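Long-range contacts in antifungal protein GAFP-1 (Gastrodia elata, PDB 1XD5), which probably binds mannose as a monomeric bulb-type lectin of an orchid and acts as an antifungal protein: residues A[23-31]-A[43-54]; A[83-93]-A[103-112]. All blocks are in the same frame, centred on the assembly; numbering follows the deposited sequence.

Contact 1 (A[23-31]-A[43-54]). With SO4 (sulfate ion), chain E.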
loop_
_atom_site.group_PDB
_atom_site.type_symbol
_atom_site.label_atom_id
_atom_site.label_comp_id
_atom_site.label_asym_id
_atom_site.label_seq_id
_atom_site.Cartn_x
_atom_site.Cartn_y
_atom_site.Cartn_z
ATOM N N PHE A 23 0.083 4.765 6.493
ATOM C CA PHE A 23 -0.477 3.729 5.630
ATOM C C PHE A 23 0.100 2.421 6.119
ATOM O O PHE A 23 1.295 2.156 5.944
ATOM C CB PHE A 23 -0.069 3.976 4.178
ATOM C CG PHE A 23 -0.822 3.138 3.173
ATOM C CD1 PHE A 23 -2.195 3.250 3.037
ATOM C CD2 PHE A 23 -0.138 2.272 2.329
ATOM C CE1 PHE A 23 -2.884 2.505 2.090
ATOM C CE2 PHE A 23 -0.828 1.510 1.389
ATOM C CZ PHE A 23 -2.195 1.636 1.268
ATOM N N ILE A 24 -0.751 1.611 6.742
ATOM C CA ILE A 24 -0.272 0.499 7.549
ATOM C C ILE A 24 -0.969 -0.825 7.211
ATOM O O ILE A 24 -2.183 -0.882 7.031
ATOM C CB ILE A 24 -0.379 0.863 9.063
ATOM C CG1 ILE A 24 0.163 -0.260 9.954
ATOM C CG2 ILE A 24 -1.816 1.250 9.450
ATOM C CD1 ILE A 24 0.481 0.194 11.409
ATOM N N ILE A 25 -0.179 -1.889 7.101
ATOM C CA ILE A 25 -0.761 -3.226 7.007
ATOM C C ILE A 25 -0.865 -3.801 8.423
ATOM O O ILE A 25 0.137 -4.040 9.100
ATOM C CB ILE A 25 0.022 -4.134 6.021
ATOM C CG1 ILE A 25 -0.547 -5.563 6.003
ATOM C CG2 ILE A 25 1.529 -4.146 6.324
ATOM C CD1 ILE A 25 -1.983 -5.663 5.453
ATOM N N GLN A 26 -2.094 -3.986 8.878
ATOM C CA GLN A 26 -2.330 -4.316 10.269
ATOM C C GLN A 26 -2.294 -5.805 10.525
ATOM O O GLN A 26 -2.426 -6.611 9.601
ATOM C CB GLN A 26 -3.663 -3.726 10.739
ATOM C CG GLN A 26 -3.686 -2.205 10.664
ATOM C CD GLN A 26 -5.001 -1.587 11.115
ATOM O OE1 GLN A 26 -5.030 -0.411 11.466
ATOM N NE2 GLN A 26 -6.087 -2.373 11.110
ATOM N N ASN A 27 -2.116 -6.154 11.797
ATOM C CA ASN A 27 -2.186 -7.537 12.237
ATOM C C ASN A 27 -3.542 -8.193 11.955
ATOM O O ASN A 27 -3.625 -9.416 11.848
ATOM C CB ASN A 27 -1.816 -7.659 13.724
ATOM C CG ASN A 27 -1.549 -9.108 14.154
ATOM O OD1 ASN A 27 -2.102 -9.578 15.146
ATOM N ND2 ASN A 27 -0.726 -9.812 13.406
ATOM N N ASP A 28 -4.598 -7.387 11.842
ATOM C CA ASP A 28 -5.911 -7.934 11.494
ATOM C C ASP A 28 -6.089 -8.095 9.974
ATOM O O ASP A 28 -7.177 -8.451 9.508
ATOM C CB ASP A 28 -7.047 -7.100 12.102
ATOM C CG ASP A 28 -7.205 -5.728 11.448
ATOM O OD1 ASP A 28 -6.365 -5.332 10.610
ATOM O OD2 ASP A 28 -8.148 -4.960 11.741
ATOM N N CYS A 29 -5.010 -7.837 9.227
ATOM C CA CYS A 29 -4.968 -7.938 7.756
ATOM C C CYS A 29 -5.700 -6.834 6.989
ATOM O O CYS A 29 -5.850 -6.914 5.762
ATOM C CB CYS A 29 -5.400 -9.333 7.262
ATOM S SG CYS A 29 -4.132 -10.579 7.591
ATOM N N ASN A 30 -6.140 -5.799 7.703
ATOM C CA ASN A 30 -6.691 -4.615 7.060
ATOM C C ASN A 30 -5.550 -3.716 6.636
ATOM O O ASN A 30 -4.609 -3.501 7.404
ATOM C CB ASN A 30 -7.607 -3.856 8.029
ATOM C CG ASN A 30 -8.768 -3.157 7.335
ATOM O OD1 ASN A 30 -9.579 -2.478 7.993
ATOM N ND2 ASN A 30 -8.871 -3.317 6.031
ATOM N N LEU A 31 -5.621 -3.202 5.415
ATOM C CA LEU A 31 -4.670 -2.211 4.944
ATOM C C LEU A 31 -5.366 -0.859 5.078
ATOM O O LEU A 31 -6.416 -0.636 4.475
ATOM C CB LEU A 31 -4.296 -2.487 3.488
ATOM C CG LEU A 31 -3.387 -1.473 2.780
ATOM C CD1 LEU A 31 -2.022 -1.333 3.494
ATOM C CD2 LEU A 31 -3.209 -1.879 1.314
ATOM N N SER A 43 -8.636 -1.363 2.824
ATOM C CA SER A 43 -8.883 -2.455 1.894
ATOM C C SER A 43 -10.139 -3.237 2.301
ATOM O O SER A 43 -10.748 -3.916 1.473
ATOM C CB SER A 43 -7.684 -3.390 1.859
ATOM O OG SER A 43 -7.364 -3.818 3.172
ATOM N N GLY A 44 -10.506 -3.142 3.578
ATOM C CA GLY A 44 -11.674 -3.823 4.112
ATOM C C GLY A 44 -11.441 -5.311 4.282
ATOM O O GLY A 44 -12.367 -6.108 4.132
ATOM N N THR A 45 -10.208 -5.691 4.610
ATOM C CA THR A 45 -9.854 -7.106 4.710
ATOM C C THR A 45 -9.539 -7.522 6.143
ATOM O O THR A 45 -8.874 -8.542 6.364
ATOM C CB THR A 45 -8.660 -7.426 3.784
ATOM O OG1 THR A 45 -7.669 -6.408 3.924
ATOM C CG2 THR A 45 -9.081 -7.332 2.304
ATOM N N ASN A 46 -9.982 -6.716 7.110
ATOM C CA ASN A 46 -9.876 -7.089 8.521
ATOM C C ASN A 46 -10.537 -8.444 8.741
ATOM O O ASN A 46 -11.651 -8.687 8.249
ATOM C CB ASN A 46 -10.525 -6.043 9.432
ATOM C CG ASN A 46 -11.968 -5.713 9.029
ATOM O OD1 ASN A 46 -12.208 -5.136 7.980
ATOM N ND2 ASN A 46 -12.920 -6.080 9.873
ATOM N N GLY A 47 -9.836 -9.326 9.444
ATOM C CA GLY A 47 -10.394 -10.610 9.811
ATOM C C GLY A 47 -10.284 -11.702 8.761
ATOM O O GLY A 47 -10.679 -12.831 9.039
ATOM N N LYS A 48 -9.749 -11.389 7.576
ATOM C CA LYS A 48 -9.587 -12.403 6.515
ATOM C C LYS A 48 -8.520 -13.423 6.887
ATOM O O LYS A 48 -8.560 -14.580 6.459
ATOM C CB LYS A 48 -9.233 -11.757 5.176
ATOM C CG LYS A 48 -10.324 -10.889 4.584
ATOM C CD LYS A 48 -11.537 -11.694 4.170
ATOM C CE LYS A 48 -12.464 -10.842 3.310
ATOM N NZ LYS A 48 -13.655 -11.613 2.872
ATOM N N ALA A 49 -7.562 -12.966 7.684
ATOM C CA ALA A 49 -6.471 -13.779 8.191
ATOM C C ALA A 49 -5.745 -12.885 9.190
ATOM O O ALA A 49 -6.227 -11.794 9.503
ATOM C CB ALA A 49 -5.544 -14.197 7.053
ATOM N N SER A 50 -4.591 -13.329 9.677
ATOM C CA SER A 50 -3.766 -12.502 10.545
ATOM C C SER A 50 -2.295 -12.599 10.124
ATOM O O SER A 50 -1.924 -13.448 9.311
ATOM C CB SER A 50 -3.953 -12.891 12.016
ATOM O OG SER A 50 -3.422 -14.177 12.256
ATOM N N GLY A 51 -1.469 -11.705 10.659
ATOM C CA GLY A 51 -0.049 -11.726 10.367
ATOM C C GLY A 51 0.234 -11.423 8.909
ATOM O O GLY A 51 1.129 -12.023 8.316
ATOM N N CYS A 52 -0.527 -10.490 8.339
ATOM C CA CYS A 52 -0.383 -10.151 6.926
ATOM C C CYS A 52 0.825 -9.297 6.630
ATOM O O CYS A 52 1.314 -8.572 7.486
ATOM C CB CYS A 52 -1.624 -9.441 6.395
ATOM S SG CYS A 52 -2.930 -10.616 6.024
ATOM N N VAL A 53 1.280 -9.387 5.390
ATOM C CA VAL A 53 2.358 -8.547 4.887
ATOM C C VAL A 53 1.873 -7.872 3.605
ATOM O O VAL A 53 0.904 -8.322 2.986
ATOM C CB VAL A 53 3.656 -9.370 4.673
ATOM C CG1 VAL A 53 4.071 -10.052 5.980
ATOM C CG2 VAL A 53 3.478 -10.411 3.574
ATOM N N LEU A 54 2.526 -6.781 3.224
ATOM C CA LEU A 54 2.140 -6.043 2.048
ATOM C C LEU A 54 3.319 -6.076 1.083
ATOM O O LEU A 54 4.406 -5.622 1.426
ATOM C CB LEU A 54 1.779 -4.592 2.408
ATOM C CG LEU A 54 1.327 -3.702 1.239
ATOM C CD1 LEU A 54 0.010 -4.200 0.657
ATOM C CD2 LEU A 54 1.213 -2.222 1.653
HETATM S S SO4 E . -12.612 -8.827 12.673
HETATM O O1 SO4 E . -13.883 -8.524 12.044
HETATM O O2 SO4 E . -12.291 -10.210 12.383
HETATM O O3 SO4 E . -12.692 -8.625 14.114
HETATM O O4 SO4 E . -11.562 -7.986 12.123
#
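A disulfide joins the two segments: Cys29 SG and Cys52 SG are 2.0 Å apart, with a torsion of 91° about the S-S bond. Each sulfur lies anti to its own carbonyl carbon, which lets the side chains meet from the tight turn 26-29 and from Cys52. The CB of Ala49 lies against the sulfur of Cys29. Beside the bridge the contact is polar. Thr45 OG1 donates to Cys29 O at 2.6 Å, tilted 24° from the carbonyl plane. The same Thr45 oxygen accepts from Ser43 OG, and Ser43 OG takes the N-H of Leu31 at 2.9 Å, so the two hydroxyls form a short relay between backbones. Separately, Ser43 N donates to Leu31 O. Asp28 O receives Gly47 N at 2.8 Å, in the carbonyl plane. The carboxylate of Asp28 shapes this turn: Gln26 NE2 and Asn30 N reach OD1 from opposite faces, the second closing an Asx turn. Gln26 OE1 is held by the hydroxyl of Tyr34. On the inner side Ile25 CG2 rests on Leu54 CB at 3.9 Å, and Leu31 CD1 meets Leu54 CD2 nearly crosswise at 3.8 Å. Asn46 ND2 holds a sulfate, probably from the crystallisation liquor. The bridge ties the hairpin turn of one four-stranded sheet to strand 52-56 of another, within the three-sheet beta-prism fold of monocot mannose-binding lectins.

Contact 2 (A[83-93]-A[103-112]). With SO4 (sulfate ion), chain F.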
loop_
_atom_site.group_PDB
_atom_site.type_symbol
_atom_site.label_atom_id
_atom_site.label_comp_id
_atom_site.label_asym_id
_atom_site.label_seq_id
_atom_site.Cartn_x
_atom_site.Cartn_y
_atom_site.Cartn_z
ATOM N N TYR A 83 8.845 -0.384 -9.872
ATOM C CA TYR A 83 7.700 0.395 -9.417
ATOM C C TYR A 83 7.937 0.765 -7.967
ATOM O O TYR A 83 8.743 0.130 -7.285
ATOM C CB TYR A 83 6.406 -0.413 -9.554
ATOM C CG TYR A 83 6.122 -0.880 -10.964
ATOM C CD1 TYR A 83 6.481 -2.167 -11.378
ATOM C CD2 TYR A 83 5.513 -0.035 -11.889
ATOM C CE1 TYR A 83 6.239 -2.595 -12.678
ATOM C CE2 TYR A 83 5.258 -0.453 -13.189
ATOM C CZ TYR A 83 5.631 -1.731 -13.577
ATOM O OH TYR A 83 5.372 -2.149 -14.859
ATOM N N TYR A 84 7.250 1.794 -7.487
ATOM C CA TYR A 84 7.273 2.076 -6.058
ATOM C C TYR A 84 5.927 2.578 -5.614
ATOM O O TYR A 84 5.215 3.220 -6.381
ATOM C CB TYR A 84 8.394 3.054 -5.658
ATOM C CG TYR A 84 8.312 4.406 -6.316
ATOM C CD1 TYR A 84 8.823 4.602 -7.591
ATOM C CD2 TYR A 84 7.745 5.496 -5.659
ATOM C CE1 TYR A 84 8.753 5.844 -8.216
ATOM C CE2 TYR A 84 7.669 6.755 -6.278
ATOM C CZ TYR A 84 8.187 6.908 -7.557
ATOM O OH TYR A 84 8.126 8.110 -8.206
ATOM N N LEU A 85 5.589 2.240 -4.378
ATOM C CA LEU A 85 4.411 2.748 -3.691
ATOM C C LEU A 85 4.848 3.922 -2.813
ATOM O O LEU A 85 5.840 3.822 -2.097
ATOM C CB LEU A 85 3.830 1.645 -2.808
ATOM C CG LEU A 85 2.590 1.995 -1.989
ATOM C CD1 LEU A 85 1.382 2.120 -2.904
ATOM C CD2 LEU A 85 2.366 0.924 -0.927
ATOM N N ILE A 86 4.120 5.032 -2.870
ATOM C CA ILE A 86 4.505 6.188 -2.072
ATOM C C ILE A 86 3.303 6.840 -1.400
ATOM O O ILE A 86 2.239 6.990 -2.012
ATOM C CB ILE A 86 5.324 7.210 -2.920
ATOM C CG1 ILE A 86 5.875 8.342 -2.038
ATOM C CG2 ILE A 86 4.496 7.743 -4.103
ATOM C CD1 ILE A 86 6.962 9.166 -2.686
ATOM N N LEU A 87 3.481 7.196 -0.131
ATOM C CA LEU A 87 2.525 8.032 0.579
ATOM C C LEU A 87 2.924 9.500 0.383
ATOM O O LEU A 87 3.935 9.960 0.914
ATOM C CB LEU A 87 2.484 7.634 2.058
ATOM C CG LEU A 87 1.608 8.402 3.058
ATOM C CD1 LEU A 87 0.223 8.636 2.534
ATOM C CD2 LEU A 87 1.554 7.657 4.388
ATOM N N GLN A 88 2.133 10.221 -0.406
ATOM C CA GLN A 88 2.468 11.580 -0.787
ATOM C C GLN A 88 2.070 12.600 0.273
ATOM O O GLN A 88 1.208 12.340 1.123
ATOM C CB GLN A 88 1.810 11.938 -2.118
ATOM C CG GLN A 88 2.176 10.997 -3.255
ATOM C CD GLN A 88 1.640 11.472 -4.584
ATOM O OE1 GLN A 88 0.658 12.235 -4.649
ATOM N NE2 GLN A 88 2.278 11.035 -5.645
ATOM N N ARG A 89 2.699 13.767 0.197
ATOM C CA ARG A 89 2.397 14.859 1.107
ATOM C C ARG A 89 0.979 15.418 0.912
ATOM O O ARG A 89 0.477 16.121 1.777
ATOM C CB ARG A 89 3.443 15.964 0.958
ATOM C CG ARG A 89 4.760 15.644 1.672
ATOM C CD ARG A 89 5.883 16.592 1.311
ATOM N NE ARG A 89 7.135 16.286 1.998
ATOM C CZ ARG A 89 7.465 16.730 3.208
ATOM N NH1 ARG A 89 6.630 17.492 3.902
ATOM N NH2 ARG A 89 8.637 16.395 3.731
ATOM N N ASP A 90 0.343 15.114 -0.221
ATOM C CA ASP A 90 -1.061 15.494 -0.431
ATOM C C ASP A 90 -2.027 14.389 0.025
ATOM O O ASP A 90 -3.227 14.443 -0.272
ATOM C CB ASP A 90 -1.317 15.878 -1.892
ATOM C CG ASP A 90 -1.295 14.674 -2.835
ATOM O OD1 ASP A 90 -0.825 13.592 -2.428
ATOM O OD2 ASP A 90 -1.721 14.724 -4.009
ATOM N N ARG A 91 -1.487 13.396 0.742
ATOM C CA ARG A 91 -2.262 12.285 1.323
ATOM C C ARG A 91 -2.700 11.203 0.328
ATOM O O ARG A 91 -3.376 10.243 0.717
ATOM C CB ARG A 91 -3.475 12.801 2.117
ATOM C CG ARG A 91 -3.910 11.865 3.241
ATOM C CD ARG A 91 -5.193 12.286 3.935
ATOM N NE ARG A 91 -6.359 12.132 3.067
ATOM C CZ ARG A 91 -7.620 12.288 3.470
ATOM N NH1 ARG A 91 -7.894 12.585 4.738
ATOM N NH2 ARG A 91 -8.608 12.146 2.602
ATOM N N ASN A 92 -2.342 11.355 -0.949
ATOM C CA ASN A 92 -2.611 10.306 -1.933
ATOM C C ASN A 92 -1.587 9.204 -1.731
ATOM O O ASN A 92 -0.450 9.476 -1.349
ATOM C CB ASN A 92 -2.568 10.835 -3.386
ATOM C CG ASN A 92 -3.549 10.099 -4.320
ATOM O OD1 ASN A 92 -4.236 9.173 -3.901
ATOM N ND2 ASN A 92 -3.622 10.529 -5.585
ATOM N N VAL A 93 -2.001 7.960 -1.941
ATOM C CA VAL A 93 -1.079 6.831 -1.903
ATOM C C VAL A 93 -1.082 6.315 -3.324
ATOM O O VAL A 93 -2.138 5.997 -3.858
ATOM C CB VAL A 93 -1.535 5.726 -0.929
ATOM C CG1 VAL A 93 -0.524 4.566 -0.899
ATOM C CG2 VAL A 93 -1.705 6.287 0.475
ATOM N N ILE A 103 0.149 4.258 -11.783
ATOM C CA ILE A 103 -0.573 3.073 -12.247
ATOM C C ILE A 103 -1.674 2.641 -11.269
ATOM O O ILE A 103 -2.518 1.806 -11.603
ATOM C CB ILE A 103 0.387 1.893 -12.589
ATOM C CG1 ILE A 103 0.968 1.261 -11.328
ATOM C CG2 ILE A 103 1.491 2.331 -13.572
ATOM C CD1 ILE A 103 1.560 -0.134 -11.546
ATOM N N TRP A 104 -1.665 3.228 -10.072
ATOM C CA TRP A 104 -2.686 2.972 -9.064
ATOM C C TRP A 104 -2.653 4.099 -8.046
ATOM O O TRP A 104 -1.592 4.672 -7.801
ATOM C CB TRP A 104 -2.421 1.639 -8.364
ATOM C CG TRP A 104 -3.495 1.208 -7.398
ATOM C CD1 TRP A 104 -4.719 0.641 -7.697
ATOM C CD2 TRP A 104 -3.444 1.309 -5.974
ATOM N NE1 TRP A 104 -5.414 0.377 -6.536
ATOM C CE2 TRP A 104 -4.655 0.772 -5.464
ATOM C CE3 TRP A 104 -2.483 1.782 -5.064
ATOM C CZ2 TRP A 104 -4.934 0.714 -4.095
ATOM C CZ3 TRP A 104 -2.761 1.716 -3.695
ATOM C CH2 TRP A 104 -3.976 1.193 -3.229
ATOM N N ALA A 105 -3.808 4.395 -7.457
ATOM C CA ALA A 105 -3.909 5.374 -6.380
ATOM C C ALA A 105 -5.087 5.049 -5.477
ATOM O O ALA A 105 -6.058 4.426 -5.916
ATOM C CB ALA A 105 -4.054 6.789 -6.952
ATOM N N THR A 106 -5.005 5.476 -4.220
ATOM C CA THR A 106 -6.129 5.350 -3.294
ATOM C C THR A 106 -7.127 6.477 -3.525
ATOM O O THR A 106 -8.272 6.389 -3.074
ATOM C CB THR A 106 -5.656 5.381 -1.834
ATOM O OG1 THR A 106 -4.786 6.505 -1.653
ATOM C CG2 THR A 106 -4.784 4.172 -1.506
ATOM N N HIS A 107 -6.682 7.525 -4.227
ATOM C CA HIS A 107 -7.473 8.732 -4.465
ATOM C C HIS A 107 -7.887 9.371 -3.149
ATOM O O HIS A 107 -9.040 9.783 -2.967
ATOM C CB HIS A 107 -8.685 8.437 -5.361
ATOM C CG HIS A 107 -8.321 7.730 -6.628
ATOM N ND1 HIS A 107 -7.542 8.313 -7.603
ATOM C CD2 HIS A 107 -8.587 6.475 -7.057
ATOM C CE1 HIS A 107 -7.362 7.455 -8.592
ATOM N NE2 HIS A 107 -7.985 6.331 -8.284
ATOM N N THR A 108 -6.927 9.448 -2.234
ATOM C CA THR A 108 -7.160 10.078 -0.951
ATOM C C THR A 108 -6.516 11.446 -0.908
ATOM O O THR A 108 -6.354 12.006 0.163
ATOM C CB THR A 108 -6.633 9.200 0.203
ATOM O OG1 THR A 108 -5.365 8.621 -0.152
ATOM C CG2 THR A 108 -7.565 8.023 0.433
ATOM N N ASN A 109 -6.149 11.975 -2.078
ATOM C CA ASN A 109 -5.562 13.309 -2.175
ATOM C C ASN A 109 -6.490 14.357 -1.577
ATOM O O ASN A 109 -7.704 14.296 -1.758
ATOM C CB ASN A 109 -5.283 13.676 -3.629
ATOM C CG ASN A 109 -6.489 13.460 -4.519
ATOM O OD1 ASN A 109 -6.999 12.344 -4.626
ATOM N ND2 ASN A 109 -6.971 14.532 -5.142
ATOM N N VAL A 110 -5.907 15.287 -0.835
ATOM C CA VAL A 110 -6.633 16.434 -0.312
ATOM C C VAL A 110 -5.980 17.686 -0.873
ATOM O O VAL A 110 -4.760 17.720 -1.075
ATOM C CB VAL A 110 -6.647 16.474 1.242
ATOM C CG1 VAL A 110 -7.463 15.318 1.789
ATOM C CG2 VAL A 110 -5.230 16.466 1.825
ATOM N N GLY A 111 -6.795 18.695 -1.163
ATOM C CA GLY A 111 -6.283 19.987 -1.580
ATOM C C GLY A 111 -5.979 20.141 -3.058
ATOM O O GLY A 111 -5.502 21.194 -3.475
ATOM N N ASN A 112 -6.220 19.096 -3.848
ATOM C CA ASN A 112 -6.039 19.165 -5.303
ATOM C C ASN A 112 -7.038 18.293 -6.068
ATOM O O ASN A 112 -8.000 17.797 -5.481
ATOM C CB ASN A 112 -4.589 18.846 -5.721
ATOM C CG ASN A 112 -4.102 17.479 -5.236
ATOM O OD1 ASN A 112 -2.946 17.325 -4.800
ATOM N ND2 ASN A 112 -4.959 16.481 -5.341
ATOM O OXT ASN A 112 -6.881 18.063 -7.270
HETATM S S SO4 F . -11.707 12.879 4.476
HETATM O O1 SO4 F . -12.454 13.963 3.875
HETATM O O2 SO4 F . -11.315 11.939 3.432
HETATM O O3 SO4 F . -12.545 12.172 5.434
HETATM O O4 SO4 F . -10.533 13.430 5.149
HETATM O O HOH W 1 -9.787 12.456 -0.215
HETATM O O HOH W 2 -5.527 10.216 -7.785
#
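Arg91 grips Thr108 twice. Its NE donates to Thr108 O at 2.9 Å, close to the guanidinium plane, while Thr108 OG1 donates back to Arg91 O at 2.7 Å. A bend at chi3 (69°) brings the guanidinium round to that carbonyl. Val110 CG1 lies over one face of the group, 3.5 Å from Arg91 CZ. Beside this, Val110 N bonds to Asp90 O at 2.9 Å. Asn92 OD1 accepts Thr108 N at 3.2 Å, from above its carbonyl plane. Asn92 and Asn109 run side by side. Thr106 N donates to Val93 O, and Thr106 OG1 accepts Val93 N and donates to Thr108 OG1, so a hydroxyl relay links the backbones. At the far end Ile103 CD1 touches Tyr83 CD2 at 4.0 Å, and Leu85 CD1 meets the edge of the Trp104 ring. Farther out, Asp90 OD1 takes Asn92 N in an Asx turn that fixes the backbone at Asn92. Arg91 NH1 and NH2 hold a sulfate, probably from the crystallisation liquor, which Arg38 also binds. NH1 makes a salt bridge with Asp35 as well. The C-terminal tail is thereby laid along the hairpin turn of the last sheet, in the beta-prism fold of monocot lectins.

In the fold
Contacts 1 and 2 hold equivalent elements of two different sheets: a hairpin turn shaped by an Asx turn, and the chain that leaves the sheet's last strand. They lie on opposite sides of the chain's centre, about 19 Å apart between centres. Both are partly buried, with polar turns outside and apolar side chains inside. The apolar ends meet each other, where Phe23 CE2 lies 3.8 Å from Val93 CG1 and Leu54 CD2 approaches Leu85 CD2. Their outer ends differ. Contact 1 closes covalently and carries on into the next sheet. Contact 2 has no disulfide and ends the chain, and there an arginine fastens the tail while its NH1 pairs with Asp35 of strand 31-35.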